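Local coordinates for protein putative esterase (Sulfolobus solfataricus P2, PDB 2RAU) that probably acts as a lipase or related ester hydrolase of the alpha/beta-hydrolase superfamily and binds calcium, at residues L21-W26 with L66-W71; Y88-R91 with N95-T98; W121-W126 with R284-D289; I146-E151 with N160-Y165. One frame throughout, in Å; residues are numbered along the deposited sequence.

Overall arrangement
The four contacts show how helices and loops pack round the mixed central sheet of a probable alpha/beta-hydrolase. Contacts 1, 2 and 4 all reach that sheet: contacts 1 and 2 lie side by side, their centres about 10 Å apart and L21 packed on A90, while contact 4 is centred about 16 Å from contact 2. L66 of contact 1 also packs against E151 of contact 4, next to the G150-S152-G154 pattern of a probable nucleophile elbow. Contact 3 adds a surface loop to this core, about 14 Å from contact 4 between centres, with F288 resting on N160 and S163. None of the four includes the calcium-binding residues G142 and E144.

Contact 1 of 4, residues L21-W26 with L66-W71; sequences LIENIW and LVTISW
Two kinds of interaction join E23 to V67 and T68: van der Waals contact along the glutamate end, and a water bridge at its tip. In the first, the carboxylate of E23 crosses the branched end of V67. Its OE2 lies 3.6 Å from V67 CG1 and 3.9 Å from V67 CB, so an acid oxygen rests on a methyl group without any hydrogen bond between them. The glutamate gets this far because CG stands anti to the backbone N (chi1 -171°) and the chain beyond it stays extended, carrying the acid group straight out from the strand. T68 is touched more lightly, its CG2 being 4.3 Å from E23 OE1.

The polar link is made by one water, which donates to E23 OE2 at 2.6 Å and lies 3.0 Å from T68 OG1. The same carboxylate is also held from its own sheet, by a salt bridge from OE1 to K10 and a hydrogen bond between OE2 and H41. These partners satisfy a buried acid, and the nearby lysine would be expected to favour its charged form.

V67 also touches V43 of the adjoining strand. The arrangement is that of a helix end packed on the antiparallel part of an alpha/beta-hydrolase sheet, where the last turn of helix 63-68 lies against strand 21-29 just before the chain turns at I69, with positive phi.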
loop_
_atom_site.group_PDB
_atom_site.type_symbol
_atom_site.label_atom_id
_atom_site.label_comp_id
_atom_site.label_asym_id
_atom_site.label_seq_id
_atom_site.Cartn_x
_atom_site.Cartn_y
_atom_site.Cartn_z
ATOM N N LEU A 21 0.041 -16.760 13.443
ATOM C CA LEU A 21 0.601 -15.413 13.279
ATOM C C LEU A 21 0.038 -14.462 14.311
ATOM O O LEU A 21 -1.155 -14.503 14.649
ATOM C CB LEU A 21 0.329 -14.859 11.885
ATOM C CG LEU A 21 0.930 -15.628 10.721
ATOM C CD1 LEU A 21 0.504 -14.958 9.420
ATOM C CD2 LEU A 21 2.450 -15.755 10.864
ATOM N N ILE A 22 0.884 -13.598 14.860
ATOM C CA ILE A 22 0.382 -12.649 15.846
ATOM C C ILE A 22 0.720 -11.212 15.413
ATOM O O ILE A 22 1.695 -10.961 14.688
ATOM C CB ILE A 22 0.801 -13.027 17.322
ATOM C CG1 ILE A 22 2.255 -12.705 17.555
ATOM C CG2 ILE A 22 0.463 -14.540 17.666
ATOM C CD1 ILE A 22 2.499 -11.280 18.012
ATOM N N GLU A 23 -0.152 -10.295 15.814
ATOM C CA GLU A 23 -0.052 -8.880 15.489
ATOM C C GLU A 23 0.141 -8.007 16.731
ATOM O O GLU A 23 -0.450 -8.233 17.763
ATOM C CB GLU A 23 -1.339 -8.477 14.769
ATOM C CG GLU A 23 -1.339 -7.096 14.160
ATOM C CD GLU A 23 -2.663 -6.692 13.526
ATOM O OE1 GLU A 23 -3.737 -7.262 13.875
ATOM O OE2 GLU A 23 -2.632 -5.770 12.691
ATOM N N ASN A 24 1.007 -7.004 16.593
ATOM C CA ASN A 24 1.167 -5.937 17.552
ATOM C C ASN A 24 0.923 -4.628 16.812
ATOM O O ASN A 24 1.275 -4.504 15.655
ATOM C CB ASN A 24 2.546 -5.992 18.189
ATOM C CG ASN A 24 2.661 -7.159 19.162
ATOM O OD1 ASN A 24 2.226 -7.050 20.277
ATOM N ND2 ASN A 24 3.133 -8.314 18.687
ATOM N N ILE A 25 0.270 -3.687 17.468
ATOM C CA ILE A 25 0.022 -2.372 16.888
ATOM C C ILE A 25 0.399 -1.282 17.917
ATOM O O ILE A 25 0.018 -1.352 19.078
ATOM C CB ILE A 25 -1.441 -2.139 16.476
ATOM C CG1 ILE A 25 -1.975 -3.279 15.594
ATOM C CG2 ILE A 25 -1.576 -0.836 15.773
ATOM C CD1 ILE A 25 -3.444 -3.163 15.258
ATOM N N TRP A 26 1.129 -0.290 17.430
ATOM C CA TRP A 26 1.466 0.895 18.188
ATOM C C TRP A 26 0.996 2.088 17.427
ATOM O O TRP A 26 0.955 2.095 16.210
ATOM C CB TRP A 26 2.964 1.039 18.371
ATOM C CG TRP A 26 3.643 -0.059 19.084
ATOM C CD1 TRP A 26 3.980 -0.092 20.395
ATOM C CD2 TRP A 26 4.121 -1.285 18.518
ATOM N NE1 TRP A 26 4.651 -1.245 20.683
ATOM C CE2 TRP A 26 4.745 -2.004 19.555
ATOM C CE3 TRP A 26 4.121 -1.819 17.235
ATOM C CZ2 TRP A 26 5.330 -3.229 19.363
ATOM C CZ3 TRP A 26 4.715 -3.041 17.043
ATOM C CH2 TRP A 26 5.315 -3.734 18.107
ATOM N N LEU A 66 -3.208 -4.155 4.837
ATOM C CA LEU A 66 -2.165 -5.113 4.458
ATOM C C LEU A 66 -2.057 -6.331 5.326
ATOM O O LEU A 66 -1.487 -7.342 4.909
ATOM C CB LEU A 66 -0.816 -4.415 4.335
ATOM C CG LEU A 66 -0.410 -3.903 2.957
ATOM C CD1 LEU A 66 -1.515 -3.348 2.064
ATOM C CD2 LEU A 66 0.799 -3.065 2.956
ATOM N N VAL A 67 -2.610 -6.247 6.533
ATOM C CA VAL A 67 -2.597 -7.362 7.465
ATOM C C VAL A 67 -3.959 -8.048 7.496
ATOM O O VAL A 67 -4.050 -9.234 7.331
ATOM C CB VAL A 67 -2.234 -6.903 8.941
ATOM C CG1 VAL A 67 -2.199 -8.095 9.952
ATOM C CG2 VAL A 67 -0.949 -6.045 8.987
ATOM N N THR A 68 -5.015 -7.288 7.743
ATOM C CA THR A 68 -6.309 -7.890 7.947
ATOM C C THR A 68 -7.416 -7.501 6.940
ATOM O O THR A 68 -8.565 -7.939 7.088
ATOM C CB THR A 68 -6.815 -7.659 9.408
ATOM O OG1 THR A 68 -6.759 -6.276 9.699
ATOM C CG2 THR A 68 -5.988 -8.440 10.460
ATOM N N ILE A 69 -7.087 -6.745 5.893
ATOM C CA ILE A 69 -8.058 -6.400 4.863
ATOM C C ILE A 69 -9.296 -5.799 5.529
ATOM O O ILE A 69 -10.442 -6.170 5.249
ATOM C CB ILE A 69 -8.395 -7.599 3.924
ATOM C CG1 ILE A 69 -7.131 -8.507 3.736
ATOM C CG2 ILE A 69 -8.848 -7.103 2.529
ATOM C CD1 ILE A 69 -7.341 -9.733 2.860
ATOM N N SER A 70 -9.007 -4.860 6.430
ATOM C CA SER A 70 -9.997 -4.189 7.228
ATOM C C SER A 70 -9.709 -2.690 7.352
ATOM O O SER A 70 -8.593 -2.224 7.018
ATOM C CB SER A 70 -10.059 -4.897 8.583
ATOM O OG SER A 70 -8.875 -4.794 9.376
ATOM N N TRP A 71 -10.743 -1.938 7.752
ATOM C CA TRP A 71 -10.657 -0.487 8.024
ATOM C C TRP A 71 -11.298 -0.188 9.352
ATOM O O TRP A 71 -12.496 -0.400 9.534
ATOM C CB TRP A 71 -11.404 0.271 6.938
ATOM C CG TRP A 71 -11.332 1.756 7.021
ATOM C CD1 TRP A 71 -10.314 2.563 6.607
ATOM C CD2 TRP A 71 -12.344 2.620 7.539
ATOM N NE1 TRP A 71 -10.646 3.871 6.816
ATOM C CE2 TRP A 71 -11.866 3.935 7.433
ATOM C CE3 TRP A 71 -13.578 2.394 8.148
ATOM C CZ2 TRP A 71 -12.614 5.033 7.856
ATOM C CZ3 TRP A 71 -14.321 3.467 8.553
ATOM C CH2 TRP A 71 -13.852 4.776 8.391
HETATM O O HOH W 1 -4.892 -4.980 11.634
#

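Contact 2 of 4, residues Y88-R91 with N95-T98; sequences YLAR and NVYT
A helix followed by a tight connection into a strand of the central sheet is a basic element of the alpha/beta-hydrolase fold, and here L89 and A90 of helix 85-91 meet V96 of strand 94-100 across just such a connection. Three residues separate the two segments, and the chains are already close at the connection, the CA atoms of A90 and N95 being 6.0 Å apart.

One methyl group does the touching. V96 CG2 meets the helix where L89 passes into A90, lying 3.6 Å from A90 N and 3.8 Å from L89 CB. A90 CB is a looser neighbour, 4.2 Å from the same methyl. The valine therefore meets backbone as well as side chain, and the short side chain of A90 is consistent with this close approach. With CG1 anti to the backbone N of V96 (chi1 -171°), CG2 takes the place beside that N and is the branch presented to the helix. L89 contributes through its CB, at the root of the side chain; beyond it the leucine turns away from V96, and CG and both methyls lie beyond contact distance. No hydrogen bond crosses; the side-chain contacts are apolar, the closest approach is a methyl against a peptide nitrogen, and the touching residues are buried.

Around this point the parts of the fold close in together. A90 also rests on V43 of strand 37-45, which pairs antiparallel with strand 94-100, and V96 touches I55 of strand 52-56, its parallel neighbour. On the helix, Y88 points away from the strand and packs among E339, N343, S344 and L347 of helix 338-353.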
loop_
_atom_site.group_PDB
_atom_site.type_symbol
_atom_site.label_atom_id
_atom_site.label_comp_id
_atom_site.label_asym_id
_atom_site.label_seq_id
_atom_site.Cartn_x
_atom_site.Cartn_y
_atom_site.Cartn_z
ATOM N N TYR A 88 2.503 -13.997 4.405
ATOM C CA TYR A 88 3.393 -14.967 3.778
ATOM C C TYR A 88 4.819 -14.841 4.288
ATOM O O TYR A 88 5.452 -15.839 4.651
ATOM C CB TYR A 88 3.384 -14.755 2.245
ATOM C CG TYR A 88 4.184 -15.815 1.514
ATOM C CD1 TYR A 88 3.595 -17.036 1.166
ATOM C CD2 TYR A 88 5.528 -15.625 1.189
ATOM C CE1 TYR A 88 4.315 -18.006 0.495
ATOM C CE2 TYR A 88 6.227 -16.602 0.503
ATOM C CZ TYR A 88 5.620 -17.774 0.174
ATOM O OH TYR A 88 6.296 -18.743 -0.508
ATOM N N LEU A 89 5.338 -13.622 4.291
ATOM C CA LEU A 89 6.693 -13.425 4.820
ATOM C C LEU A 89 6.758 -13.715 6.318
ATOM O O LEU A 89 7.731 -14.286 6.770
ATOM C CB LEU A 89 7.260 -12.053 4.452
ATOM C CG LEU A 89 7.500 -11.761 2.987
ATOM C CD1 LEU A 89 7.997 -10.319 2.899
ATOM C CD2 LEU A 89 8.480 -12.786 2.377
ATOM N N ALA A 90 5.730 -13.337 7.080
ATOM C CA ALA A 90 5.710 -13.659 8.514
ATOM C C ALA A 90 5.668 -15.180 8.741
ATOM O O ALA A 90 6.364 -15.699 9.616
ATOM C CB ALA A 90 4.558 -12.948 9.216
ATOM N N ARG A 91 4.865 -15.915 7.954
ATOM C CA ARG A 91 4.813 -17.377 8.074
ATOM C C ARG A 91 6.134 -18.019 7.771
ATOM O O ARG A 91 6.449 -19.071 8.280
ATOM C CB ARG A 91 3.761 -17.984 7.105
ATOM C CG ARG A 91 2.355 -17.915 7.628
ATOM C CD ARG A 91 2.089 -18.843 8.856
ATOM N NE ARG A 91 2.156 -20.240 8.498
ATOM C CZ ARG A 91 1.192 -20.910 7.865
ATOM N NH1 ARG A 91 0.046 -20.330 7.533
ATOM N NH2 ARG A 91 1.378 -22.182 7.569
ATOM N N ASN A 95 10.083 -10.867 10.645
ATOM C CA ASN A 95 9.359 -9.828 11.347
ATOM C C ASN A 95 8.924 -8.879 10.220
ATOM O O ASN A 95 9.764 -8.299 9.535
ATOM C CB ASN A 95 10.212 -9.046 12.343
ATOM C CG ASN A 95 10.604 -9.836 13.579
ATOM O OD1 ASN A 95 9.770 -10.535 14.186
ATOM N ND2 ASN A 95 11.881 -9.745 13.943
ATOM N N VAL A 96 7.626 -8.702 10.052
ATOM C CA VAL A 96 7.098 -7.830 8.998
ATOM C C VAL A 96 6.309 -6.703 9.641
ATOM O O VAL A 96 5.520 -6.933 10.512
ATOM C CB VAL A 96 6.210 -8.598 7.980
ATOM C CG1 VAL A 96 5.850 -7.687 6.753
ATOM C CG2 VAL A 96 6.948 -9.950 7.561
ATOM N N TYR A 97 6.544 -5.485 9.174
ATOM C CA TYR A 97 5.945 -4.315 9.728
ATOM C C TYR A 97 5.286 -3.551 8.618
ATOM O O TYR A 97 5.679 -3.641 7.452
ATOM C CB TYR A 97 7.016 -3.397 10.356
ATOM C CG TYR A 97 7.868 -4.001 11.461
ATOM C CD1 TYR A 97 9.000 -4.763 11.166
ATOM C CD2 TYR A 97 7.582 -3.763 12.785
ATOM C CE1 TYR A 97 9.825 -5.267 12.171
ATOM C CE2 TYR A 97 8.414 -4.269 13.812
ATOM C CZ TYR A 97 9.525 -5.023 13.489
ATOM O OH TYR A 97 10.325 -5.456 14.525
ATOM N N THR A 98 4.265 -2.769 8.965
ATOM C CA THR A 98 3.596 -1.945 7.984
ATOM C C THR A 98 2.894 -0.779 8.700
ATOM O O THR A 98 2.391 -0.921 9.795
ATOM C CB THR A 98 2.656 -2.774 7.057
ATOM O OG1 THR A 98 2.064 -1.916 6.062
ATOM C CG2 THR A 98 1.568 -3.550 7.871
#

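Contact 3 of 4, residues W121-W126 with R284-D289; sequences WGWSTW and RDLKFD
The backbones of W123 and L286 come closest, their CA atoms 8.7 Å apart, where the first turn of helix 123-141, with G122 at its N-cap position, faces an irregular loop. Side chains span that gap, with W123 receiving both L286 and F288.

The phenyl ring of F288 comes edge-on to the indole: its edge points at the five-membered ring of W123 in a T-shaped pair, with centroids 5.5 Å apart and planes at 74°. F288 CE2 stands over one indole face, displaced toward the rim, and is 4.1 Å from W123 CG. The neighbouring atom CZ reaches further toward the helix and lies 4.0 Å from W123 CB, which in turn sits near the plane of the phenyl ring. L286 approaches the same CB by a single methyl, CD2, at 3.9 Å, and that methyl is also 4.1 Å from W123 CD1. The root of the tryptophan is thus shared by two loop residues. In W123, chi1 (-81°) sets CG anti to the carbonyl carbon, and chi2 (110°) then turns the face of the indole to F288.

W123 is buried, whereas L286 is exposed, so the contact runs from interior to surface. The indole also meets the ring of F153, the residue after the probable nucleophile S152. This is aromatic packing that joins a surface loop to the first turn of helix 123-141, with W123 near, but not touching, G150, S152 and G154, the defining residues of a probable alpha/beta-hydrolase nucleophile elbow.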
loop_
_atom_site.group_PDB
_atom_site.type_symbol
_atom_site.label_atom_id
_atom_site.label_comp_id
_atom_site.label_asym_id
_atom_site.label_seq_id
_atom_site.Cartn_x
_atom_site.Cartn_y
_atom_site.Cartn_z
ATOM N N TRP A 121 0.143 17.723 4.002
ATOM C CA TRP A 121 0.458 16.286 3.973
ATOM C C TRP A 121 1.184 15.943 2.680
ATOM O O TRP A 121 0.630 15.288 1.803
ATOM C CB TRP A 121 -0.830 15.490 4.113
ATOM C CG TRP A 121 -1.371 15.445 5.516
ATOM C CD1 TRP A 121 -0.992 16.214 6.581
ATOM C CD2 TRP A 121 -2.443 14.624 5.971
ATOM N NE1 TRP A 121 -1.743 15.879 7.683
ATOM C CE2 TRP A 121 -2.645 14.911 7.327
ATOM C CE3 TRP A 121 -3.228 13.646 5.365
ATOM C CZ2 TRP A 121 -3.586 14.249 8.094
ATOM C CZ3 TRP A 121 -4.192 12.996 6.123
ATOM C CH2 TRP A 121 -4.356 13.299 7.469
ATOM N N GLY A 122 2.424 16.415 2.600
ATOM C CA GLY A 122 3.319 16.225 1.475
ATOM C C GLY A 122 4.430 15.258 1.802
ATOM O O GLY A 122 4.365 14.524 2.772
ATOM N N TRP A 123 5.480 15.300 1.001
ATOM C CA TRP A 123 6.595 14.377 1.111
ATOM C C TRP A 123 7.394 14.508 2.395
ATOM O O TRP A 123 7.814 13.515 2.977
ATOM C CB TRP A 123 7.518 14.512 -0.127
ATOM C CG TRP A 123 6.975 13.768 -1.244
ATOM C CD1 TRP A 123 6.425 14.265 -2.407
ATOM C CD2 TRP A 123 6.797 12.359 -1.291
ATOM N NE1 TRP A 123 5.978 13.237 -3.186
ATOM C CE2 TRP A 123 6.185 12.053 -2.513
ATOM C CE3 TRP A 123 7.142 11.316 -0.431
ATOM C CZ2 TRP A 123 5.915 10.739 -2.900
ATOM C CZ3 TRP A 123 6.832 10.023 -0.795
ATOM C CH2 TRP A 123 6.258 9.737 -2.025
ATOM N N SER A 124 7.660 15.718 2.858
ATOM C CA SER A 124 8.407 15.822 4.121
ATOM C C SER A 124 7.594 15.225 5.287
ATOM O O SER A 124 8.150 14.558 6.169
ATOM C CB SER A 124 8.916 17.253 4.389
ATOM O OG SER A 124 7.850 18.128 4.560
ATOM N N THR A 125 6.283 15.398 5.270
ATOM C CA THR A 125 5.438 14.781 6.287
ATOM C C THR A 125 5.488 13.258 6.219
ATOM O O THR A 125 5.736 12.599 7.219
ATOM C CB THR A 125 3.976 15.310 6.197
ATOM O OG1 THR A 125 3.988 16.718 6.453
ATOM C CG2 THR A 125 3.038 14.586 7.187
ATOM N N TRP A 126 5.232 12.705 5.044
ATOM C CA TRP A 126 5.214 11.258 4.836
ATOM C C TRP A 126 6.576 10.648 5.156
ATOM O O TRP A 126 6.630 9.630 5.815
ATOM C CB TRP A 126 4.779 10.923 3.380
ATOM C CG TRP A 126 3.404 10.323 3.262
ATOM C CD1 TRP A 126 3.074 9.119 2.667
ATOM C CD2 TRP A 126 2.170 10.853 3.781
ATOM N NE1 TRP A 126 1.718 8.898 2.779
ATOM C CE2 TRP A 126 1.140 9.945 3.430
ATOM C CE3 TRP A 126 1.831 12.018 4.482
ATOM C CZ2 TRP A 126 -0.175 10.143 3.788
ATOM C CZ3 TRP A 126 0.515 12.208 4.840
ATOM C CH2 TRP A 126 -0.461 11.301 4.481
ATOM N N ARG A 284 5.118 17.233 -7.309
ATOM C CA ARG A 284 5.845 16.647 -8.431
ATOM C C ARG A 284 7.129 17.466 -8.682
ATOM O O ARG A 284 8.108 16.946 -9.214
ATOM C CB ARG A 284 4.951 16.667 -9.682
ATOM C CG ARG A 284 4.627 18.098 -10.178
ATOM C CD ARG A 284 3.761 18.120 -11.425
ATOM N NE ARG A 284 2.343 17.844 -11.162
ATOM C CZ ARG A 284 1.462 18.727 -10.669
ATOM N NH1 ARG A 284 1.832 19.969 -10.330
ATOM N NH2 ARG A 284 0.194 18.355 -10.492
ATOM N N ASP A 285 7.095 18.753 -8.302
ATOM C CA ASP A 285 8.244 19.672 -8.400
ATOM C C ASP A 285 9.505 19.147 -7.712
ATOM O O ASP A 285 10.590 19.218 -8.288
ATOM C CB ASP A 285 7.890 21.029 -7.771
ATOM N N LEU A 286 9.353 18.638 -6.483
ATOM C CA LEU A 286 10.483 18.113 -5.662
ATOM C C LEU A 286 11.338 17.063 -6.370
ATOM O O LEU A 286 10.830 16.047 -6.861
ATOM C CB LEU A 286 9.983 17.493 -4.342
ATOM C CG LEU A 286 9.668 18.397 -3.156
ATOM C CD1 LEU A 286 8.980 19.725 -3.549
ATOM C CD2 LEU A 286 8.832 17.581 -2.214
ATOM N N LYS A 287 12.641 17.311 -6.407
ATOM C CA LYS A 287 13.583 16.396 -7.018
ATOM C C LYS A 287 14.200 15.523 -5.920
ATOM O O LYS A 287 14.694 16.029 -4.916
ATOM C CB LYS A 287 14.679 17.166 -7.780
ATOM N N PHE A 288 14.116 14.211 -6.103
ATOM C CA PHE A 288 14.765 13.246 -5.235
ATOM C C PHE A 288 15.915 12.612 -6.007
ATOM O O PHE A 288 15.757 12.225 -7.162
ATOM C CB PHE A 288 13.786 12.164 -4.798
ATOM C CG PHE A 288 12.836 12.601 -3.738
ATOM C CD1 PHE A 288 13.164 12.460 -2.412
ATOM C CD2 PHE A 288 11.586 13.126 -4.060
ATOM C CE1 PHE A 288 12.255 12.841 -1.401
ATOM C CE2 PHE A 288 10.687 13.513 -3.060
ATOM C CZ PHE A 288 11.028 13.359 -1.729
ATOM N N ASP A 289 17.065 12.478 -5.365
ATOM C CA ASP A 289 18.230 11.934 -6.040
ATOM C C ASP A 289 18.298 10.409 -5.993
ATOM O O ASP A 289 18.751 9.831 -5.014
ATOM C CB ASP A 289 19.509 12.535 -5.428
ATOM C CG ASP A 289 20.767 12.194 -6.237
ATOM O OD1 ASP A 289 20.631 11.796 -7.425
ATOM O OD2 ASP A 289 21.884 12.330 -5.675
#

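Contact 4 of 4, residues I146-E151 with N160-Y165; sequences IYLAGE and NYSSLY
L148 touches Y161 and S162 through a single methyl, CD2, and this small patch is the compact part of the contact. The methyl lies 4.0 Å from S162 OG and 4.2 Å from Y161 CD2, reaching the tyrosine ring obliquely. The leucine and tyrosine side chains cross at about a right angle. Both start with CG anti to the backbone N, chi1 -176° in L148 and -175° in Y161, and extend toward one another across the strand-helix interface. S162 OG spends its polarity within the helix, in a hydrogen bond with A158 O, and thus meets the leucine methyl as a packing neighbour. The hydroxyl of Y161 is bonded to D169. Close packing within the helix backs the patch: Y165 places CD2 over one face of the Y161 ring, 3.4 Å above its plane.

L148 belongs to strand 146-151 and Y161 to helix 153-169, the first two elements of a beta-alpha-beta unit completed by strand 170-176. The junction of strand and helix carries the G150-S152-G154 pattern, consistent with the nucleophile elbow of alpha/beta-hydrolases, in which a sharp turn joins strand to helix.

The other side of the helix is looser and more open. L164 is exposed there, and S163, partly exposed, turns back on its own helix, its OG donating to N160 O at 2.8 Å, with the donor tilted 26° from the carbonyl plane.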
loop_
_atom_site.group_PDB
_atom_site.type_symbol
_atom_site.label_atom_id
_atom_site.label_comp_id
_atom_site.label_asym_id
_atom_site.label_seq_id
_atom_site.Cartn_x
_atom_site.Cartn_y
_atom_site.Cartn_z
ATOM N N ILE A 146 17.175 -2.206 7.381
ATOM C CA ILE A 146 16.013 -3.037 7.077
ATOM C C ILE A 146 15.766 -3.237 5.570
ATOM O O ILE A 146 16.336 -2.551 4.702
ATOM C CB ILE A 146 14.739 -2.461 7.756
ATOM C CG1 ILE A 146 14.295 -1.170 7.073
ATOM C CG2 ILE A 146 14.910 -2.181 9.303
ATOM C CD1 ILE A 146 12.980 -0.639 7.624
ATOM N N TYR A 147 14.915 -4.230 5.286
ATOM C CA TYR A 147 14.365 -4.441 3.964
ATOM C C TYR A 147 13.141 -3.559 3.876
ATOM O O TYR A 147 12.299 -3.554 4.768
ATOM C CB TYR A 147 13.995 -5.892 3.733
ATOM C CG TYR A 147 15.156 -6.825 3.743
ATOM C CD1 TYR A 147 16.078 -6.797 2.725
ATOM C CD2 TYR A 147 15.331 -7.733 4.767
ATOM C CE1 TYR A 147 17.141 -7.636 2.720
ATOM C CE2 TYR A 147 16.383 -8.584 4.771
ATOM C CZ TYR A 147 17.305 -8.540 3.736
ATOM O OH TYR A 147 18.389 -9.401 3.705
ATOM N N LEU A 148 13.060 -2.790 2.802
ATOM C CA LEU A 148 11.960 -1.851 2.621
ATOM C C LEU A 148 11.220 -2.202 1.320
ATOM O O LEU A 148 11.797 -2.195 0.230
ATOM C CB LEU A 148 12.482 -0.418 2.525
ATOM C CG LEU A 148 11.438 0.696 2.426
ATOM C CD1 LEU A 148 10.578 0.656 3.661
ATOM C CD2 LEU A 148 12.110 2.033 2.254
ATOM N N ALA A 149 9.930 -2.464 1.459
ATOM C CA ALA A 149 9.071 -2.825 0.341
ATOM C C ALA A 149 8.034 -1.761 0.209
ATOM O O ALA A 149 7.655 -1.096 1.193
ATOM C CB ALA A 149 8.431 -4.190 0.565
ATOM N N GLY A 150 7.526 -1.612 -1.001
ATOM C CA GLY A 150 6.521 -0.625 -1.319
ATOM C C GLY A 150 5.545 -1.101 -2.377
ATOM O O GLY A 150 5.957 -1.685 -3.377
ATOM N N GLU A 151 4.248 -0.873 -2.132
ATOM C CA GLU A 151 3.201 -1.208 -3.109
ATOM C C GLU A 151 2.681 0.043 -3.774
ATOM O O GLU A 151 2.166 0.923 -3.111
ATOM C CB GLU A 151 2.031 -1.921 -2.402
ATOM C CG GLU A 151 2.439 -3.168 -1.652
ATOM C CD GLU A 151 1.285 -3.962 -1.064
ATOM O OE1 GLU A 151 0.112 -3.472 -1.092
ATOM O OE2 GLU A 151 1.545 -5.084 -0.574
ATOM N N ASN A 160 11.994 7.300 -2.563
ATOM C CA ASN A 160 12.228 8.652 -2.021
ATOM C C ASN A 160 12.892 8.612 -0.614
ATOM O O ASN A 160 13.842 9.360 -0.319
ATOM C CB ASN A 160 10.901 9.431 -1.994
ATOM C CG ASN A 160 10.430 9.811 -3.374
ATOM O OD1 ASN A 160 11.132 9.572 -4.350
ATOM N ND2 ASN A 160 9.213 10.358 -3.477
ATOM N N TYR A 161 12.373 7.747 0.251
ATOM C CA TYR A 161 12.943 7.533 1.579
ATOM C C TYR A 161 14.396 7.057 1.470
ATOM O O TYR A 161 15.290 7.596 2.148
ATOM C CB TYR A 161 12.109 6.516 2.402
ATOM C CG TYR A 161 12.612 6.393 3.792
ATOM C CD1 TYR A 161 12.136 7.219 4.797
ATOM C CD2 TYR A 161 13.606 5.457 4.121
ATOM C CE1 TYR A 161 12.638 7.133 6.073
ATOM C CE2 TYR A 161 14.102 5.366 5.429
ATOM C CZ TYR A 161 13.617 6.210 6.386
ATOM O OH TYR A 161 14.103 6.143 7.684
ATOM N N SER A 162 14.628 6.078 0.592
ATOM C CA SER A 162 15.946 5.520 0.390
ATOM C C SER A 162 16.920 6.540 -0.161
ATOM O O SER A 162 18.060 6.535 0.212
ATOM C CB SER A 162 15.893 4.304 -0.546
ATOM O OG SER A 162 15.169 3.255 0.042
ATOM N N SER A 163 16.469 7.421 -1.044
ATOM C CA SER A 163 17.344 8.429 -1.603
ATOM C C SER A 163 17.947 9.322 -0.502
ATOM O O SER A 163 19.022 9.894 -0.695
ATOM C CB SER A 163 16.607 9.267 -2.646
ATOM O OG SER A 163 15.791 10.249 -2.049
ATOM N N LEU A 164 17.262 9.428 0.641
ATOM C CA LEU A 164 17.695 10.271 1.720
ATOM C C LEU A 164 18.409 9.518 2.825
ATOM O O LEU A 164 19.262 10.089 3.471
ATOM C CB LEU A 164 16.500 11.006 2.321
ATOM C CG LEU A 164 15.779 12.029 1.450
ATOM C CD1 LEU A 164 14.408 12.364 2.102
ATOM C CD2 LEU A 164 16.627 13.267 1.217
ATOM N N TYR A 165 18.032 8.258 3.067
ATOM C CA TYR A 165 18.468 7.520 4.227
ATOM C C TYR A 165 19.035 6.139 4.000
ATOM O O TYR A 165 19.301 5.446 4.970
ATOM C CB TYR A 165 17.264 7.356 5.146
ATOM C CG TYR A 165 16.654 8.663 5.622
ATOM C CD1 TYR A 165 17.354 9.484 6.485
ATOM C CD2 TYR A 165 15.375 9.048 5.253
ATOM C CE1 TYR A 165 16.800 10.650 6.957
ATOM C CE2 TYR A 165 14.811 10.215 5.721
ATOM C CZ TYR A 165 15.537 11.013 6.561
ATOM O OH TYR A 165 15.009 12.179 7.065
#